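PDB 5KBP: glycosyl hydrolase, family 38 from Enterococcus faecalis, which probably hydrolyses alpha-mannosidic bonds of carbohydrates, as a metal-dependent alpha-mannosidase of glycoside hydrolase family 38. Local coordinates for residues T311-Q316 / E373-V378; L317-E322 / A799-T804; L324-Y329 / T832-Q837; V407-S412 / F502-F507; S412-T417 / Q795-Q800. One frame throughout, in Å; residues are numbered along the deposited sequence.

Contact 1: T311-Q316 / E373-V378. With SO4 (sulfate ion), chain F.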
# COMPACT_ATOMS: atom_id res chain seq x y z
N THR A 311 0.41 17.10 3.75
CA THR A 311 -0.14 18.43 3.50
C THR A 311 -1.15 18.39 2.36
O THR A 311 -2.22 19.01 2.44
CB THR A 311 0.98 19.42 3.18
OG1 THR A 311 1.81 19.60 4.34
CG2 THR A 311 0.41 20.77 2.76
N LYS A 312 -0.85 17.65 1.29
CA LYS A 312 -1.73 17.61 0.13
C LYS A 312 -3.06 16.94 0.46
O LYS A 312 -4.13 17.46 0.12
CB LYS A 312 -1.04 16.89 -1.03
CG LYS A 312 -1.93 16.68 -2.24
CD LYS A 312 -1.14 16.16 -3.43
CE LYS A 312 -0.47 14.83 -3.12
NZ LYS A 312 0.29 14.31 -4.29
N VAL A 313 -3.01 15.78 1.12
CA VAL A 313 -4.23 15.05 1.43
C VAL A 313 -5.07 15.81 2.45
O VAL A 313 -6.31 15.81 2.37
CB VAL A 313 -3.89 13.63 1.93
CG1 VAL A 313 -5.15 12.87 2.32
CG2 VAL A 313 -3.12 12.87 0.86
N GLN A 314 -4.43 16.48 3.41
CA GLN A 314 -5.17 17.22 4.42
C GLN A 314 -5.92 18.40 3.80
O GLN A 314 -7.10 18.62 4.10
CB GLN A 314 -4.22 17.70 5.52
CG GLN A 314 -3.79 16.60 6.48
CD GLN A 314 -2.66 17.04 7.39
OE1 GLN A 314 -2.56 16.58 8.53
NE2 GLN A 314 -1.82 17.94 6.90
N ARG A 315 -5.25 19.16 2.93
CA ARG A 315 -5.93 20.24 2.22
C ARG A 315 -7.05 19.70 1.34
O ARG A 315 -8.10 20.34 1.20
CB ARG A 315 -4.93 21.04 1.39
CG ARG A 315 -3.82 21.69 2.20
CD ARG A 315 -4.37 22.75 3.13
NE ARG A 315 -3.61 22.82 4.38
CZ ARG A 315 -3.92 22.15 5.48
NH1 ARG A 315 -3.17 22.28 6.57
NH2 ARG A 315 -4.98 21.35 5.50
N GLN A 316 -6.84 18.53 0.74
CA GLN A 316 -7.86 17.94 -0.12
C GLN A 316 -9.13 17.61 0.65
O GLN A 316 -10.23 17.72 0.10
CB GLN A 316 -7.30 16.68 -0.79
CG GLN A 316 -8.28 15.95 -1.70
CD GLN A 316 -8.62 16.75 -2.94
OE1 GLN A 316 -7.75 17.39 -3.53
NE2 GLN A 316 -9.89 16.73 -3.33
N GLU A 373 -2.18 7.62 -1.05
CA GLU A 373 -2.83 7.54 -2.35
C GLU A 373 -4.32 7.24 -2.21
O GLU A 373 -5.15 7.85 -2.88
CB GLU A 373 -2.16 6.46 -3.21
CG GLU A 373 -0.71 6.76 -3.58
CD GLU A 373 -0.59 7.51 -4.89
OE1 GLU A 373 0.54 7.86 -5.27
OE2 GLU A 373 -1.63 7.74 -5.54
N ASN A 374 -4.67 6.30 -1.32
CA ASN A 374 -6.07 5.89 -1.18
C ASN A 374 -6.90 7.01 -0.56
O ASN A 374 -8.00 7.31 -1.04
CB ASN A 374 -6.16 4.62 -0.34
CG ASN A 374 -5.64 3.40 -1.08
OD1 ASN A 374 -5.64 3.36 -2.31
ND2 ASN A 374 -5.21 2.39 -0.33
N ALA A 375 -6.41 7.63 0.51
CA ALA A 375 -7.13 8.74 1.12
C ALA A 375 -7.27 9.90 0.14
O ALA A 375 -8.32 10.54 0.07
CB ALA A 375 -6.42 9.19 2.39
N ASN A 376 -6.21 10.18 -0.63
CA ASN A 376 -6.25 11.29 -1.57
C ASN A 376 -7.27 11.04 -2.68
O ASN A 376 -7.98 11.96 -3.10
CB ASN A 376 -4.86 11.54 -2.16
CG ASN A 376 -4.80 12.77 -3.03
OD1 ASN A 376 -5.08 13.88 -2.58
ND2 ASN A 376 -4.42 12.59 -4.29
N ASP A 377 -7.36 9.80 -3.15
CA ASP A 377 -8.31 9.49 -4.23
C ASP A 377 -9.75 9.55 -3.74
O ASP A 377 -10.65 9.89 -4.53
CB ASP A 377 -8.00 8.11 -4.81
CG ASP A 377 -6.66 8.07 -5.53
OD1 ASP A 377 -6.19 9.13 -5.97
OD2 ASP A 377 -6.08 6.97 -5.64
N VAL A 378 -10.00 9.23 -2.47
CA VAL A 378 -11.34 9.38 -1.93
C VAL A 378 -11.70 10.86 -1.81
O VAL A 378 -12.83 11.26 -2.12
CB VAL A 378 -11.46 8.66 -0.57
CG1 VAL A 378 -12.82 8.93 0.05
CG2 VAL A 378 -11.25 7.17 -0.75
S SO4 F . -2.89 14.85 -6.99
O1 SO4 F . -3.68 13.64 -7.22
O2 SO4 F . -3.07 15.77 -8.11
O3 SO4 F . -3.34 15.50 -5.76
O4 SO4 F . -1.48 14.50 -6.87
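Val313 and Asn376 bring two helices together where their CA atoms lie 5.2 Å apart. The helix segments run nearly the same way, with axes 9.2 Å apart and 27° between their directions. The apolar part is made by the two methyls of Val313. CG1 meets the CB of Ala375 at 3.9 Å. CG2 lies 3.7 Å from CB of Asn376. No hydrogen bond joins the two segments directly. With CG anti to the backbone N (chi1 -174°), the Asn376 amide swings toward helix 304-332, where OD1 meets Gln316 and ND2 faces a sulfate. OD1 touches the aliphatic CG of Gln316 at 3.9 Å, and the two amide planes are almost perpendicular. The polar link runs through the sulfate ion, probably from the crystallisation liquor. Lys312 NZ donates to sulfate O4 at 3.1 Å, and Lys312 CD packs on O3. Asn376 ND2 reaches O1 and O3 of the same ion, both weakly. Lys312 also makes a cation-pi contact with Trp309. The segments lie on helices 304-332 and 362-393, in the alpha-mannosidase middle-domain region. Helix 337-348 closes the apolar side, where Leu347 meets Val313 and Thr346 meets Ala375.

Contact 2: L317-E322 / A799-T804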
# COMPACT_ATOMS: atom_id res chain seq x y z
N LEU A 317 -9.01 17.22 1.91
CA LEU A 317 -10.17 16.88 2.73
C LEU A 317 -10.74 18.09 3.46
O LEU A 317 -11.95 18.35 3.38
CB LEU A 317 -9.80 15.78 3.73
CG LEU A 317 -9.46 14.40 3.17
CD1 LEU A 317 -9.02 13.46 4.28
CD2 LEU A 317 -10.65 13.83 2.42
N GLU A 318 -9.90 18.84 4.16
CA GLU A 318 -10.39 19.92 5.01
C GLU A 318 -10.87 21.11 4.18
O GLU A 318 -11.90 21.72 4.50
CB GLU A 318 -9.30 20.38 5.98
CG GLU A 318 -8.66 19.26 6.78
CD GLU A 318 -7.33 19.67 7.38
OE1 GLU A 318 -6.97 20.86 7.27
OE2 GLU A 318 -6.65 18.80 7.96
N ASN A 319 -10.15 21.45 3.11
CA ASN A 319 -10.35 22.71 2.41
C ASN A 319 -10.90 22.54 1.00
O ASN A 319 -11.12 23.55 0.32
CB ASN A 319 -9.04 23.48 2.37
CG ASN A 319 -8.39 23.60 3.74
OD1 ASN A 319 -7.36 22.98 4.00
ND2 ASN A 319 -9.00 24.38 4.62
N ILE A 320 -11.13 21.31 0.54
CA ILE A 320 -11.68 21.09 -0.80
C ILE A 320 -12.94 20.25 -0.70
O ILE A 320 -14.05 20.74 -0.94
CB ILE A 320 -10.65 20.42 -1.73
CG1 ILE A 320 -9.33 21.19 -1.73
CG2 ILE A 320 -11.21 20.34 -3.14
CD1 ILE A 320 -9.43 22.59 -2.29
N ALA A 321 -12.77 18.97 -0.34
CA ALA A 321 -13.88 18.02 -0.40
C ALA A 321 -15.00 18.39 0.56
O ALA A 321 -16.17 18.47 0.17
CB ALA A 321 -13.37 16.61 -0.12
N GLU A 322 -14.66 18.62 1.83
CA GLU A 322 -15.69 18.92 2.83
C GLU A 322 -16.43 20.23 2.55
O GLU A 322 -17.67 20.22 2.62
CB GLU A 322 -15.07 18.92 4.23
CG GLU A 322 -14.73 17.53 4.75
CD GLU A 322 -14.25 17.55 6.19
OE1 GLU A 322 -14.01 18.66 6.72
OE2 GLU A 322 -14.11 16.46 6.79
N ALA A 799 -2.69 30.15 0.05
CA ALA A 799 -1.85 29.62 -1.02
C ALA A 799 -1.88 28.10 -1.08
O ALA A 799 -1.66 27.52 -2.15
CB ALA A 799 -0.41 30.12 -0.85
N GLN A 800 -2.15 27.44 0.05
CA GLN A 800 -2.24 25.99 0.08
C GLN A 800 -3.57 25.46 -0.43
O GLN A 800 -3.71 24.24 -0.59
CB GLN A 800 -2.01 25.48 1.51
CG GLN A 800 -0.58 25.56 1.99
CD GLN A 800 -0.37 24.82 3.30
OE1 GLN A 800 -1.32 24.34 3.91
NE2 GLN A 800 0.89 24.72 3.73
N ILE A 801 -4.54 26.33 -0.70
CA ILE A 801 -5.88 25.90 -1.10
C ILE A 801 -6.12 26.31 -2.54
O ILE A 801 -6.47 27.47 -2.80
CB ILE A 801 -6.95 26.49 -0.16
CG1 ILE A 801 -6.59 26.20 1.30
CG2 ILE A 801 -8.32 25.93 -0.51
CD1 ILE A 801 -7.51 26.87 2.29
N PRO A 802 -5.97 25.41 -3.51
CA PRO A 802 -6.13 25.81 -4.92
C PRO A 802 -7.59 26.07 -5.27
O PRO A 802 -8.52 25.59 -4.61
CB PRO A 802 -5.58 24.60 -5.68
CG PRO A 802 -5.84 23.45 -4.77
CD PRO A 802 -5.65 23.98 -3.37
N PHE A 803 -7.78 26.84 -6.33
CA PHE A 803 -9.11 27.07 -6.86
C PHE A 803 -9.70 25.77 -7.40
O PHE A 803 -8.98 24.88 -7.86
CB PHE A 803 -9.09 28.13 -7.97
CG PHE A 803 -9.30 29.54 -7.49
CD1 PHE A 803 -10.52 29.92 -6.96
CD2 PHE A 803 -8.29 30.48 -7.57
CE1 PHE A 803 -10.72 31.22 -6.52
CE2 PHE A 803 -8.48 31.77 -7.13
CZ PHE A 803 -9.70 32.14 -6.60
N THR A 804 -11.03 25.67 -7.35
CA THR A 804 -11.76 24.54 -7.91
C THR A 804 -12.51 25.04 -9.14
O THR A 804 -13.50 25.77 -9.03
CB THR A 804 -12.72 23.93 -6.89
OG1 THR A 804 -11.97 23.33 -5.83
CG2 THR A 804 -13.60 22.88 -7.55
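Ile801 lays its ethyl branch across the Asn319 side chain, nearly perpendicular to it. Its CD1 is 3.7 Å from the amide carbon CG of Asn319, and also touches CB and ND2 of the same residue. The other branch of Ile801, CG2, packs beside CB and the carbonyl O of Asn319. The Ile320 and Ile801 side chains run alongside each other, pointing opposite ways. They meet where CD1 of Ile320 comes within 3.9 Å of CG2 of Ile801. The same CD1 lies 3.9 Å from the carbonyl O of Pro802 and touches the proline ring at CD. In Ile320, chi1 of -52° puts CG1 beside the backbone N, and the bend at chi2 (-64°) turns CD1 to Ile801 and Pro802. The CG2 branch of Ile320 faces Thr804 instead, 4.1 Å from its OG1. The helix has a wider pi-type turn here, with Glu322 N bonded to Leu317 O at 3.1 Å. The carbonyl O of Asn319 accepts a hydrogen bond from Thr411 OG1, and its OD1 a weak one from Arg315 NH2. With no polar bond between them, the segments are held by van der Waals contact of Ile801 with Ile320 and Asn319. This joins the middle-domain helix to the loop after helix 789-799 and the start of strand 804-807.

Contact 3: L324-Y329 / T832-Q837; sequences LAAMAY and TAVKRQ
NE and NH2 of Arg836 both donate to the single carbonyl O of Ala326, and each lies 3.0 Å from it. The oxygen sits in the guanidinium plane. NE approaches in the carbonyl plane on a lone pair, while NH2 is tilted from that plane by 24°. Tyr329 covers one guanidinium face, with its CD2 3.3 Å from Arg836 CZ. The ring and guanidinium planes are 33° apart. Next to this, the methyl of Ala326 packs on CG1 of Val834 at 4.0 Å and beside CA of Lys835. The chain of Arg836 is extended from CG to NE, which carries its head from the strand to the helix. Other partners hold the head from outside: Glu330 makes a salt bridge to NH2 and the carbonyl of Asn841 accepts from NH1. Strand 829-836 is an edge strand of a five-stranded antiparallel sheet in the C-terminal beta-sandwich region, and it packs here on helix 304-332 of the middle domain. The axes of the two segments are 7.1 Å apart. The two bonds to Ala326, with Asn841 O on NH1 and Tyr329 over one face, help fix the rotation of the guanidinium. Glu330 would also help to balance its charge within this buried domain interface.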
# COMPACT_ATOMS: atom_id res chain seq x y z
N LEU A 324 -16.95 21.74 -0.34
CA LEU A 324 -17.77 21.52 -1.53
C LEU A 324 -18.94 20.59 -1.22
O LEU A 324 -20.07 20.83 -1.67
CB LEU A 324 -16.92 20.94 -2.66
CG LEU A 324 -15.97 21.91 -3.36
CD1 LEU A 324 -15.05 21.17 -4.32
CD2 LEU A 324 -16.74 23.00 -4.08
N ALA A 325 -18.70 19.53 -0.44
CA ALA A 325 -19.79 18.63 -0.06
C ALA A 325 -20.78 19.31 0.87
O ALA A 325 -21.98 19.00 0.83
CB ALA A 325 -19.23 17.37 0.58
N ALA A 326 -20.31 20.23 1.72
CA ALA A 326 -21.21 20.96 2.60
C ALA A 326 -22.14 21.86 1.79
O ALA A 326 -23.32 22.02 2.14
CB ALA A 326 -20.42 21.77 3.62
N MET A 327 -21.63 22.46 0.72
CA MET A 327 -22.48 23.27 -0.15
C MET A 327 -23.38 22.39 -1.01
O MET A 327 -24.55 22.73 -1.24
CB MET A 327 -21.62 24.17 -1.04
CG MET A 327 -20.76 25.17 -0.30
SD MET A 327 -19.79 26.20 -1.42
CE MET A 327 -18.81 27.14 -0.26
N ALA A 328 -22.87 21.25 -1.47
CA ALA A 328 -23.66 20.35 -2.31
C ALA A 328 -24.85 19.75 -1.56
O ALA A 328 -25.78 19.25 -2.20
CB ALA A 328 -22.78 19.24 -2.88
N TYR A 329 -24.83 19.78 -0.23
CA TYR A 329 -25.97 19.31 0.54
C TYR A 329 -27.21 20.16 0.28
O TYR A 329 -28.34 19.68 0.39
CB TYR A 329 -25.63 19.30 2.03
CG TYR A 329 -26.81 18.98 2.93
CD1 TYR A 329 -27.15 17.67 3.23
CD2 TYR A 329 -27.57 20.00 3.49
CE1 TYR A 329 -28.22 17.38 4.05
CE2 TYR A 329 -28.64 19.72 4.31
CZ TYR A 329 -28.96 18.41 4.59
OH TYR A 329 -30.03 18.13 5.41
N THR A 832 -10.47 27.07 9.21
CA THR A 832 -9.91 25.74 9.03
C THR A 832 -10.90 24.66 8.64
O THR A 832 -10.47 23.62 8.13
CB THR A 832 -9.18 25.29 10.31
OG1 THR A 832 -10.11 25.26 11.40
CG2 THR A 832 -8.05 26.24 10.65
N ALA A 833 -12.20 24.85 8.87
CA ALA A 833 -13.15 23.77 8.63
C ALA A 833 -14.50 24.32 8.19
O ALA A 833 -15.01 25.28 8.78
CB ALA A 833 -13.33 22.90 9.87
N VAL A 834 -15.06 23.70 7.16
CA VAL A 834 -16.47 23.85 6.78
C VAL A 834 -16.95 22.46 6.39
O VAL A 834 -16.54 21.93 5.35
CB VAL A 834 -16.69 24.85 5.63
CG1 VAL A 834 -18.10 24.71 5.07
CG2 VAL A 834 -16.46 26.27 6.11
N LYS A 835 -17.81 21.87 7.21
CA LYS A 835 -18.32 20.53 6.95
C LYS A 835 -19.68 20.40 7.63
O LYS A 835 -20.28 21.41 8.02
CB LYS A 835 -17.30 19.47 7.43
CG LYS A 835 -17.14 19.38 8.94
CD LYS A 835 -16.12 18.33 9.32
CE LYS A 835 -16.14 18.05 10.81
NZ LYS A 835 -17.43 17.43 11.23
N ARG A 836 -20.17 19.17 7.78
CA ARG A 836 -21.47 18.94 8.37
C ARG A 836 -21.41 17.80 9.38
O ARG A 836 -20.58 16.90 9.27
CB ARG A 836 -22.52 18.63 7.29
CG ARG A 836 -22.80 19.82 6.38
CD ARG A 836 -23.95 19.57 5.42
NE ARG A 836 -24.25 20.77 4.65
CZ ARG A 836 -25.14 21.69 5.01
NH1 ARG A 836 -25.83 21.55 6.13
NH2 ARG A 836 -25.34 22.76 4.25
N GLN A 837 -22.29 17.87 10.38
CA GLN A 837 -22.32 16.89 11.45
C GLN A 837 -22.88 15.56 10.95
O GLN A 837 -23.67 15.51 10.00
CB GLN A 837 -23.15 17.41 12.62
CG GLN A 837 -23.01 16.62 13.91
CD GLN A 837 -23.58 17.36 15.11
OE1 GLN A 837 -24.54 18.11 14.99
NE2 GLN A 837 -22.98 17.14 16.27

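Contact 4: V407-S412 / F502-F507; sequences VLFNTS and FSWDSF
Phe409 has CG anti to its carbonyl carbon (chi1 -65°), whereas Trp504 carries CG between N and the carbonyl carbon (chi1 65°). These torsions bring the Phe409 ring against CB of Trp504, with CD2 of Phe409 3.6 Å from that CB. The rings meet obliquely, at 55° between planes. Val407 lies alongside Trp504 on the same face of the sheet, its CG1 4.0 Å from Trp504 CB. On the face of Leu408, its CD1 meets Phe507 CE2 at 3.9 Å. The backbones form an antiparallel ladder. Leu408 and Asp505 are a hydrogen-bonded pair, with Leu408 N to Asp505 O at 2.8 Å and Asp505 N to Leu408 O at 2.9 Å. Asn410 N continues the ladder to Ser503 O at 2.9 Å. Val407-Ser506 and Phe409-Trp504 are non-hydrogen-bonded pairs. Phe502 and Ser503 both face Asn410 in a G1 beta bulge. Phe502 N, within the bulge, bonds to Ser412 O at 2.9 Å, and this oxygen sits over the face of the Phe502 ring. Asn410 OD1 accepts from Ser412 N, an Asx turn, and also from Ser412 OG, which lies in the amide carbonyl plane. The strands are 404-410 and 503-511. Strand 804-807 pairs with the first and strand 819-820 with the second. Helix 362-393 packs on Phe409 through Leu390, and helix 304-332 reaches Phe502 through Met327.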
# COMPACT_ATOMS: atom_id res chain seq x y z
N VAL A 407 -17.37 27.12 -13.97
CA VAL A 407 -17.61 27.71 -12.66
C VAL A 407 -16.32 27.69 -11.85
O VAL A 407 -15.59 26.70 -11.84
CB VAL A 407 -18.73 26.96 -11.90
CG1 VAL A 407 -19.04 27.64 -10.58
CG2 VAL A 407 -19.99 26.87 -12.76
N LEU A 408 -16.06 28.80 -11.15
CA LEU A 408 -14.90 28.94 -10.28
C LEU A 408 -15.37 28.99 -8.83
O LEU A 408 -16.20 29.84 -8.47
CB LEU A 408 -14.10 30.20 -10.62
CG LEU A 408 -13.06 30.08 -11.73
CD1 LEU A 408 -12.52 31.45 -12.11
CD2 LEU A 408 -11.93 29.17 -11.28
N PHE A 409 -14.85 28.09 -8.00
CA PHE A 409 -15.19 28.02 -6.59
C PHE A 409 -14.03 28.51 -5.74
O PHE A 409 -12.87 28.15 -5.98
CB PHE A 409 -15.55 26.59 -6.16
CG PHE A 409 -16.78 26.05 -6.82
CD1 PHE A 409 -16.71 25.42 -8.05
CD2 PHE A 409 -18.01 26.15 -6.19
CE1 PHE A 409 -17.84 24.90 -8.64
CE2 PHE A 409 -19.15 25.64 -6.78
CZ PHE A 409 -19.06 25.02 -8.01
N ASN A 410 -14.33 29.33 -4.74
CA ASN A 410 -13.39 29.66 -3.68
C ASN A 410 -13.81 28.84 -2.47
O ASN A 410 -14.81 29.14 -1.81
CB ASN A 410 -13.39 31.16 -3.37
CG ASN A 410 -12.36 31.55 -2.32
OD1 ASN A 410 -11.64 30.70 -1.79
ND2 ASN A 410 -12.28 32.84 -2.02
N THR A 411 -13.06 27.78 -2.19
CA THR A 411 -13.36 26.87 -1.08
C THR A 411 -12.58 27.21 0.18
O THR A 411 -12.34 26.34 1.01
CB THR A 411 -13.09 25.42 -1.50
OG1 THR A 411 -11.74 25.31 -1.97
CG2 THR A 411 -14.04 25.01 -2.61
N SER A 412 -12.19 28.48 0.34
CA SER A 412 -11.47 28.93 1.52
C SER A 412 -12.23 30.09 2.16
O SER A 412 -13.21 30.60 1.61
CB SER A 412 -10.04 29.36 1.17
OG SER A 412 -10.01 30.64 0.56
N PHE A 502 -15.66 31.47 0.32
CA PHE A 502 -16.71 30.47 0.14
C PHE A 502 -17.82 30.96 -0.77
O PHE A 502 -18.97 31.15 -0.34
CB PHE A 502 -17.26 30.04 1.50
CG PHE A 502 -16.27 29.28 2.33
CD1 PHE A 502 -15.82 28.04 1.93
CD2 PHE A 502 -15.78 29.82 3.51
CE1 PHE A 502 -14.90 27.35 2.70
CE2 PHE A 502 -14.86 29.13 4.27
CZ PHE A 502 -14.42 27.89 3.87
N SER A 503 -17.49 31.18 -2.04
CA SER A 503 -18.43 31.64 -3.05
C SER A 503 -18.09 30.95 -4.36
O SER A 503 -17.12 30.19 -4.45
CB SER A 503 -18.38 33.17 -3.19
OG SER A 503 -17.07 33.60 -3.53
N TRP A 504 -18.89 31.22 -5.39
CA TRP A 504 -18.58 30.74 -6.73
C TRP A 504 -19.00 31.77 -7.76
O TRP A 504 -20.01 32.46 -7.59
CB TRP A 504 -19.24 29.38 -7.02
CG TRP A 504 -20.74 29.38 -7.06
CD1 TRP A 504 -21.54 29.87 -8.06
CD2 TRP A 504 -21.63 28.84 -6.08
NE1 TRP A 504 -22.86 29.68 -7.75
CE2 TRP A 504 -22.95 29.05 -6.54
CE3 TRP A 504 -21.44 28.21 -4.84
CZ2 TRP A 504 -24.06 28.64 -5.81
CZ3 TRP A 504 -22.55 27.81 -4.12
CH2 TRP A 504 -23.85 28.03 -4.61
N ASP A 505 -18.21 31.87 -8.83
CA ASP A 505 -18.49 32.76 -9.95
C ASP A 505 -18.54 31.94 -11.23
O ASP A 505 -17.69 31.08 -11.46
CB ASP A 505 -17.43 33.86 -10.06
CG ASP A 505 -17.54 34.89 -8.94
OD1 ASP A 505 -18.66 35.34 -8.65
OD2 ASP A 505 -16.49 35.23 -8.36
N SER A 506 -19.54 32.22 -12.06
CA SER A 506 -19.74 31.50 -13.31
C SER A 506 -19.28 32.35 -14.49
O SER A 506 -19.52 33.57 -14.52
CB SER A 506 -21.21 31.12 -13.48
OG SER A 506 -21.64 30.26 -12.44
N PHE A 507 -18.62 31.71 -15.44
CA PHE A 507 -18.18 32.35 -16.67
C PHE A 507 -18.52 31.43 -17.84
O PHE A 507 -19.00 30.31 -17.66
CB PHE A 507 -16.67 32.65 -16.63
CG PHE A 507 -16.27 33.52 -15.47
CD1 PHE A 507 -16.32 34.90 -15.56
CD2 PHE A 507 -15.84 32.95 -14.28
CE1 PHE A 507 -15.95 35.70 -14.50
CE2 PHE A 507 -15.47 33.75 -13.21
CZ PHE A 507 -15.52 35.12 -13.32

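Contact 5: S412-T417 / Q795-Q800; sequences SGYQKT and QAYSAQ
The chain at 412-417 leaves a loop and enters strand 416-430, and it passes the C-terminal part of helix 789-799 with the CA atoms of Tyr414 and Ser798 6.6 Å apart. Strand 416-430 begins here as an outer strand of a three-stranded antiparallel sheet with 483-499 and 463-475, and the loop leading into it packs on the helix. Tyr414 meets Tyr797 obliquely, its OH 3.2 Å from Tyr797 CD2 and its CE2 3.6 Å from Tyr797 CB. Each phenol oxygen has a partner beyond the contact: Tyr414 OH bonds to Trp831 N and Tyr797 OH to Asp690. Ser798 fills the centre. Its CB packs on Tyr414 CD2 at 4.0 Å. Lys416 runs alongside Ser798 with its aliphatic chain, and its NZ turns at chi4 (-42°) and forms a salt bridge with Glu418. No hydrogen bond crosses between the segments. Ser798 OG, anti to its own backbone N (chi1 -176°), lies 3.1 Å from CG of Lys416.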
# COMPACT_ATOMS: atom_id res chain seq x y z
N SER A 412 -12.19 28.48 0.34
CA SER A 412 -11.47 28.93 1.52
C SER A 412 -12.23 30.09 2.16
O SER A 412 -13.21 30.60 1.61
CB SER A 412 -10.04 29.36 1.17
OG SER A 412 -10.01 30.64 0.56
N GLY A 413 -11.76 30.49 3.34
CA GLY A 413 -12.40 31.57 4.07
C GLY A 413 -11.71 32.91 3.94
O GLY A 413 -11.96 33.82 4.72
N TYR A 414 -10.84 33.04 2.94
CA TYR A 414 -10.08 34.26 2.72
C TYR A 414 -10.37 34.83 1.35
O TYR A 414 -10.74 34.11 0.42
CB TYR A 414 -8.57 34.00 2.85
CG TYR A 414 -8.21 33.07 3.99
CD1 TYR A 414 -8.15 33.52 5.29
CD2 TYR A 414 -7.93 31.73 3.74
CE1 TYR A 414 -7.82 32.67 6.33
CE2 TYR A 414 -7.60 30.87 4.78
CZ TYR A 414 -7.54 31.35 6.07
OH TYR A 414 -7.22 30.50 7.10
N GLN A 415 -10.20 36.15 1.22
CA GLN A 415 -10.22 36.78 -0.09
C GLN A 415 -9.05 36.25 -0.91
O GLN A 415 -7.89 36.46 -0.54
CB GLN A 415 -10.14 38.30 0.05
CG GLN A 415 -11.17 38.89 0.99
CD GLN A 415 -12.15 39.79 0.27
OE1 GLN A 415 -11.77 40.63 -0.54
NE2 GLN A 415 -13.44 39.62 0.57
N LYS A 416 -9.35 35.57 -2.00
CA LYS A 416 -8.34 34.88 -2.78
C LYS A 416 -8.03 35.65 -4.06
O LYS A 416 -8.95 36.03 -4.80
CB LYS A 416 -8.78 33.46 -3.12
CG LYS A 416 -7.61 32.49 -3.11
CD LYS A 416 -7.95 31.16 -3.74
CE LYS A 416 -6.71 30.31 -3.81
NZ LYS A 416 -5.52 31.10 -4.24
N THR A 417 -6.74 35.89 -4.30
CA THR A 417 -6.26 36.55 -5.50
C THR A 417 -5.27 35.61 -6.19
O THR A 417 -4.28 35.19 -5.58
CB THR A 417 -5.58 37.88 -5.16
OG1 THR A 417 -6.55 38.78 -4.60
CG2 THR A 417 -4.99 38.50 -6.41
N GLN A 795 -3.14 34.86 3.71
CA GLN A 795 -2.77 34.53 2.34
C GLN A 795 -1.81 33.35 2.28
O GLN A 795 -1.77 32.63 1.28
CB GLN A 795 -2.15 35.75 1.66
CG GLN A 795 -3.12 36.91 1.45
N ALA A 796 -1.04 33.12 3.35
CA ALA A 796 -0.22 31.92 3.42
C ALA A 796 -1.08 30.68 3.54
O ALA A 796 -0.80 29.65 2.91
CB ALA A 796 0.76 32.02 4.60
N TYR A 797 -2.14 30.74 4.35
CA TYR A 797 -3.12 29.66 4.37
C TYR A 797 -3.81 29.53 3.02
O TYR A 797 -4.08 28.42 2.56
CB TYR A 797 -4.17 29.92 5.46
CG TYR A 797 -3.63 29.93 6.87
CD1 TYR A 797 -2.68 29.01 7.29
CD2 TYR A 797 -4.09 30.86 7.80
CE1 TYR A 797 -2.19 29.02 8.58
CE2 TYR A 797 -3.61 30.87 9.09
CZ TYR A 797 -2.66 29.95 9.48
OH TYR A 797 -2.18 29.97 10.77
N SER A 798 -4.09 30.67 2.37
CA SER A 798 -4.84 30.65 1.12
C SER A 798 -4.02 30.06 -0.02
O SER A 798 -4.59 29.52 -0.98
CB SER A 798 -5.30 32.06 0.77
OG SER A 798 -6.11 32.06 -0.39
N ALA A 799 -2.69 30.15 0.05
CA ALA A 799 -1.85 29.62 -1.02
C ALA A 799 -1.88 28.10 -1.08
O ALA A 799 -1.66 27.52 -2.15
CB ALA A 799 -0.41 30.12 -0.85
N GLN A 800 -2.15 27.44 0.05
CA GLN A 800 -2.24 25.99 0.08
C GLN A 800 -3.57 25.46 -0.43
O GLN A 800 -3.71 24.24 -0.59
CB GLN A 800 -2.01 25.48 1.51
CG GLN A 800 -0.58 25.56 1.99
CD GLN A 800 -0.37 24.82 3.30
OE1 GLN A 800 -1.32 24.34 3.91
NE2 GLN A 800 0.89 24.72 3.73

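How the contacts relate
Contacts 1, 2 and 3 use successive parts of helix 304-332. Contacts 1 and 2 have centres 10 Å apart and are joined by a hydrogen bond from Arg315 NE to Gln800 OE1, 2.8 Å. Gln800 also brings contact 5 to contact 1. Contact 2 meets contact 4 where Thr804 O is 2.9 Å from Phe409 N, a probable hydrogen bond. Contact 5 shares Ala799 and Gln800 with contact 2 and Ser412 with contact 4. Contacts 3 and 4 touch through Val834 CG2 and Phe502 CZ, 3.4 Å apart. The sulfate belongs to contact 1. All five lie away from the calcium-binding residues Phe253 and Tyr256, where no calcium is bound in this chain.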